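Local coordinates for possible protein of nuclear scaffold (Encephalitozoon cuniculi, PDB 3KAE), which forms the N-terminal tetratricopeptide-repeat domain of the APC/C subunit Cdc27, a homodimeric all-helical array that probably serves protein binding within the anaphase-promoting complex, at residues L70-K74 and K75-K79; F145-S148 and P149-L153. All coordinates share one frame; numbering follows the deposited sequence.

Contact 1: L70-K74 and K75-K79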
loop_
_atom_site.group_PDB
_atom_site.type_symbol
_atom_site.label_atom_id
_atom_site.label_comp_id
_atom_site.label_asym_id
_atom_site.label_seq_id
_atom_site.Cartn_x
_atom_site.Cartn_y
_atom_site.Cartn_z
ATOM N N LEU C 70 -6.602 4.486 -10.666
ATOM C CA LEU C 70 -5.544 3.574 -10.205
ATOM C C LEU C 70 -5.937 2.110 -10.385
ATOM O O LEU C 70 -5.122 1.306 -10.856
ATOM C CB LEU C 70 -5.174 3.815 -8.745
ATOM C CG LEU C 70 -4.690 5.200 -8.332
ATOM C CD1 LEU C 70 -4.391 5.204 -6.816
ATOM C CD2 LEU C 70 -3.466 5.594 -9.162
ATOM N N CYS C 71 -7.177 1.770 -9.997
ATOM C CA CYS C 71 -7.656 0.390 -10.065
ATOM C C CYS C 71 -7.725 -0.048 -11.506
ATOM O O CYS C 71 -7.312 -1.151 -11.846
ATOM C CB CYS C 71 -9.052 0.224 -9.414
ATOM S SG CYS C 71 -9.113 0.497 -7.623
ATOM N N TYR C 72 -8.257 0.823 -12.355
ATOM C CA TYR C 72 -8.290 0.573 -13.800
ATOM C C TYR C 72 -6.910 0.357 -14.393
ATOM O O TYR C 72 -6.731 -0.498 -15.254
ATOM C CB TYR C 72 -9.024 1.694 -14.532
ATOM C CG TYR C 72 -10.536 1.587 -14.442
ATOM C CD1 TYR C 72 -11.178 0.370 -14.639
ATOM C CD2 TYR C 72 -11.316 2.703 -14.169
ATOM C CE1 TYR C 72 -12.571 0.260 -14.554
ATOM C CE2 TYR C 72 -12.696 2.606 -14.080
ATOM C CZ TYR C 72 -13.314 1.384 -14.273
ATOM O OH TYR C 72 -14.678 1.297 -14.189
ATOM N N LYS C 73 -5.933 1.130 -13.926
ATOM C CA LYS C 73 -4.574 1.008 -14.423
ATOM C C LYS C 73 -3.973 -0.340 -14.021
ATOM O O LYS C 73 -3.314 -0.999 -14.819
ATOM C CB LYS C 73 -3.712 2.174 -13.931
ATOM C CG LYS C 73 -2.270 2.178 -14.466
ATOM C CD LYS C 73 -1.497 3.379 -13.928
ATOM C CE LYS C 73 -0.058 3.381 -14.427
ATOM N NZ LYS C 73 0.681 2.209 -13.892
ATOM N N LYS C 74 -4.200 -0.753 -12.779
ATOM C CA LYS C 74 -3.754 -2.075 -12.335
ATOM C C LYS C 74 -4.346 -3.178 -13.206
ATOM O O LYS C 74 -3.713 -4.203 -13.456
ATOM C CB LYS C 74 -4.166 -2.321 -10.889
ATOM C CG LYS C 74 -3.417 -1.517 -9.873
ATOM C CD LYS C 74 -1.953 -1.872 -9.878
ATOM C CE LYS C 74 -1.217 -1.048 -8.848
ATOM N NZ LYS C 74 0.217 -1.444 -8.741
ATOM N N LYS C 75 -5.576 -2.961 -13.655
ATOM C CA LYS C 75 -6.282 -3.928 -14.482
ATOM C C LYS C 75 -6.017 -3.673 -15.964
ATOM O O LYS C 75 -6.618 -4.305 -16.829
ATOM C CB LYS C 75 -7.786 -3.866 -14.190
ATOM C CG LYS C 75 -8.150 -4.280 -12.755
ATOM C CD LYS C 75 -9.489 -3.703 -12.318
ATOM C CE LYS C 75 -10.658 -4.327 -13.080
ATOM N NZ LYS C 75 -10.912 -5.737 -12.691
ATOM N N LYS C 76 -5.116 -2.742 -16.247
ATOM C CA LYS C 76 -4.754 -2.388 -17.627
ATOM C C LYS C 76 -5.934 -1.930 -18.503
ATOM O O LYS C 76 -5.850 -1.960 -19.726
ATOM C CB LYS C 76 -3.987 -3.531 -18.305
ATOM C CG LYS C 76 -2.687 -3.905 -17.616
ATOM C CD LYS C 76 -1.992 -5.044 -18.332
ATOM C CE LYS C 76 -0.760 -5.504 -17.581
ATOM N NZ LYS C 76 -1.132 -6.227 -16.332
ATOM N N ASP C 77 -7.030 -1.510 -17.877
ATOM C CA ASP C 77 -8.106 -0.868 -18.621
ATOM C C ASP C 77 -7.791 0.617 -18.744
ATOM O O ASP C 77 -8.350 1.449 -18.025
ATOM C CB ASP C 77 -9.460 -1.083 -17.945
ATOM C CG ASP C 77 -10.629 -0.728 -18.861
ATOM O OD1 ASP C 77 -10.420 0.062 -19.813
ATOM O OD2 ASP C 77 -11.752 -1.238 -18.632
ATOM N N TYR C 78 -6.886 0.943 -19.659
ATOM C CA TYR C 78 -6.369 2.295 -19.746
ATOM C C TYR C 78 -7.423 3.317 -20.166
ATOM O O TYR C 78 -7.377 4.473 -19.730
ATOM C CB TYR C 78 -5.121 2.342 -20.646
ATOM C CG TYR C 78 -4.048 1.361 -20.205
ATOM C CD1 TYR C 78 -3.628 1.317 -18.879
ATOM C CD2 TYR C 78 -3.460 0.479 -21.105
ATOM C CE1 TYR C 78 -2.662 0.416 -18.460
ATOM C CE2 TYR C 78 -2.480 -0.419 -20.700
ATOM C CZ TYR C 78 -2.090 -0.449 -19.372
ATOM O OH TYR C 78 -1.123 -1.338 -18.955
ATOM N N LYS C 79 -8.376 2.895 -20.995
ATOM C CA LYS C 79 -9.358 3.833 -21.515
ATOM C C LYS C 79 -10.218 4.315 -20.364
ATOM O O LYS C 79 -10.585 5.486 -20.285
ATOM C CB LYS C 79 -10.216 3.181 -22.592
#

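Contact 2: F145-S148 and P149-L153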
loop_
_atom_site.group_PDB
_atom_site.type_symbol
_atom_site.label_atom_id
_atom_site.label_comp_id
_atom_site.label_asym_id
_atom_site.label_seq_id
_atom_site.Cartn_x
_atom_site.Cartn_y
_atom_site.Cartn_z
ATOM N N PHE C 145 8.110 18.544 -9.370
ATOM C CA PHE C 145 8.898 17.348 -9.644
ATOM C C PHE C 145 8.111 16.087 -9.278
ATOM O O PHE C 145 7.701 15.922 -8.142
ATOM C CB PHE C 145 10.222 17.366 -8.857
ATOM C CG PHE C 145 11.020 16.084 -8.973
ATOM C CD1 PHE C 145 10.640 14.943 -8.281
ATOM C CD2 PHE C 145 12.158 16.020 -9.770
ATOM C CE1 PHE C 145 11.359 13.760 -8.393
ATOM C CE2 PHE C 145 12.886 14.839 -9.870
ATOM C CZ PHE C 145 12.472 13.703 -9.179
ATOM N N LEU C 146 7.917 15.210 -10.255
ATOM C CA LEU C 146 7.485 13.852 -9.997
ATOM C C LEU C 146 8.359 12.940 -10.842
ATOM O O LEU C 146 8.877 13.355 -11.883
ATOM C CB LEU C 146 6.000 13.639 -10.338
ATOM C CG LEU C 146 4.972 14.478 -9.556
ATOM C CD1 LEU C 146 3.597 14.200 -10.050
ATOM C CD2 LEU C 146 5.041 14.259 -8.047
ATOM N N PHE C 147 8.517 11.704 -10.385
ATOM C CA PHE C 147 9.448 10.753 -10.964
ATOM C C PHE C 147 9.135 10.343 -12.387
ATOM O O PHE C 147 10.042 10.270 -13.221
ATOM C CB PHE C 147 9.552 9.508 -10.088
ATOM C CG PHE C 147 10.433 8.428 -10.659
ATOM C CD1 PHE C 147 9.889 7.396 -11.426
ATOM C CD2 PHE C 147 11.802 8.432 -10.413
ATOM C CE1 PHE C 147 10.702 6.395 -11.943
ATOM C CE2 PHE C 147 12.622 7.430 -10.916
ATOM C CZ PHE C 147 12.074 6.415 -11.686
ATOM N N SER C 148 7.873 10.046 -12.673
ATOM C CA SER C 148 7.549 9.561 -14.009
ATOM C C SER C 148 7.669 10.606 -15.138
ATOM O O SER C 148 8.164 10.282 -16.209
ATOM C CB SER C 148 6.181 8.879 -14.050
ATOM O OG SER C 148 6.153 7.944 -15.119
ATOM N N PRO C 149 7.158 11.831 -14.918
ATOM C CA PRO C 149 7.351 12.882 -15.923
ATOM C C PRO C 149 8.856 13.187 -16.126
ATOM O O PRO C 149 9.338 13.237 -17.266
ATOM C CB PRO C 149 6.602 14.087 -15.325
ATOM C CG PRO C 149 5.597 13.484 -14.412
ATOM C CD PRO C 149 6.249 12.257 -13.836
ATOM N N VAL C 150 9.587 13.351 -15.026
ATOM C CA VAL C 150 11.017 13.609 -15.090
ATOM C C VAL C 150 11.780 12.523 -15.859
ATOM O O VAL C 150 12.516 12.834 -16.804
ATOM C CB VAL C 150 11.631 13.812 -13.688
ATOM C CG1 VAL C 150 13.156 13.838 -13.769
ATOM C CG2 VAL C 150 11.112 15.101 -13.078
ATOM N N GLU C 151 11.601 11.256 -15.480
ATOM C CA GLU C 151 12.360 10.184 -16.134
ATOM C C GLU C 151 12.017 9.996 -17.616
ATOM O O GLU C 151 12.884 9.638 -18.422
ATOM C CB GLU C 151 12.265 8.864 -15.360
ATOM C CG GLU C 151 12.979 8.922 -14.005
ATOM C CD GLU C 151 14.505 9.109 -14.152
ATOM O OE1 GLU C 151 15.201 8.178 -14.621
ATOM O OE2 GLU C 151 15.019 10.185 -13.794
ATOM N N ASN C 152 10.753 10.244 -17.958
ATOM C CA ASN C 152 10.270 10.108 -19.325
ATOM C C ASN C 152 10.679 11.282 -20.200
ATOM O O ASN C 152 10.925 11.115 -21.397
ATOM C CB ASN C 152 8.742 9.948 -19.370
ATOM C CG ASN C 152 8.307 8.537 -19.097
ATOM O OD1 ASN C 152 8.313 7.695 -19.989
ATOM N ND2 ASN C 152 7.954 8.258 -17.846
ATOM N N LEU C 153 10.706 12.468 -19.602
ATOM C CA LEU C 153 11.128 13.657 -20.311
ATOM C C LEU C 153 12.641 13.639 -20.537
ATOM O O LEU C 153 13.123 13.994 -21.623
ATOM C CB LEU C 153 10.673 14.915 -19.576
ATOM C CG LEU C 153 9.164 15.150 -19.687
ATOM C CD1 LEU C 153 8.752 16.427 -18.957
ATOM C CD2 LEU C 153 8.733 15.199 -21.150
#

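Contact 1: L70-K74 and K75-K79
Tyr72 and Asp77 meet where helix 62-74 ends and the chain turns into helix 78-89. The backbone N of Asp77 donates to Tyr72 O at 2.8 Å, and Lys76 N donates to Lys73 O at 2.9 Å. Together they make a Schellman motif, with Lys76 as its C-prime residue at a positive phi of 57°. Lys76 N stands above the carbonyl plane of Lys73, not on a lone pair. One residue before Lys76, Lys75 N still makes the helical bond to Cys71 O (3.1 Å). Beside these backbone bonds the side chains of Tyr72 and Asp77 lie alongside each other and point the same way. Ring atom CD1 of Tyr72 comes 4.0 Å from CB of Asp77, and the ring and carboxylate planes are inclined by 66°. The Lys75 chain starts with CG beside its own N (chi1 -64°), which brings CG and CD to 3.4 Å from Cys71 O; further bends then carry NZ to a hydrogen bond with Thr50. On another side of the turn, Tyr78 CE1 lies 4.0 Å from Lys73 O, while one face of its ring sits over Lys76 O. Further out, Tyr72 packs on His57 and Ala81, and the Lys73 chain on Leu119 and Leu123. Asp77 is the N-cap of helix 78-89: its side chain caps a backbone N of the first turn, and OD2 also salt-bridges Lys80. Four successive lysines, Lys73 to Lys76, line the helix end with diverging chains, and their positive charges would probably interact favourably with its partial negative charge.

Contact 2: F145-S148 and P149-L153
The N-terminal part of helix 147-155 opens at Leu146, its N-cap residue, and is built around backbone bonds, a ring-to-chain contact and a doubly used carbonyl. Leu146 O receives Val150 N at 3.2 Å, and Phe147 O receives Glu151 N at 2.9 Å. Ser148 O takes two donors from one residue: Asn152 N at 3.1 Å and Asn152 ND2 at 2.6 Å, arriving from opposite faces of the carbonyl plane. The side-chain bond is nearly straight (170°) and the acceptor lies in the amide plane, a grip that should fix the rotation of the Asn152 amide. Over one face of the Phe147 ring rests the CG of Glu151, a CH-pi contact 3.6 Å from the centroid and displaced toward the rim. CG of Phe147 is anti to its own N (chi1 176°), which places the ring beside Glu151, one turn on. The chain of Glu151 bends at chi2, and its carboxylate plane lies 20° from that of the ring; Tyr180 and Asn213 bind its oxygens. Phe145 CD2 touches Val150 CG2 at 3.6 Å, the two side chains crossing at about a right angle, and Leu146 CB meets the Pro149 ring at CD, 3.8 Å away. Ser148 OG hydrogen-bonds Asp122. Pro149 and Val150 pack on helix 130-143, Leu146 on helix 113-126 and Phe145 on helix 176-190, while Phe145 also meets Phe23 of the second subunit and Phe147 N bonds Thr20 of that subunit.

In the fold
From the N terminus the chain first reaches contact 1, the tight reversal joining helix 62-74 to helix 78-89. It then runs on through helix 78-89, the short helix 101-104 and helices 113-126 and 130-143 to contact 2, which starts helix 147-155. Each contact closes only a short local turn, and the two follow in series without nesting or crossing. Their centres are 20 Å apart and their nearest atoms about 8 Å. Helix 113-126 lies between them in the packing, taking side chains from both. Contact 1 joins two consecutive helices of the superhelical array and meets the second subunit through Leu70 alone; contact 2 meets it more firmly, through three residues with hydrogen bonds.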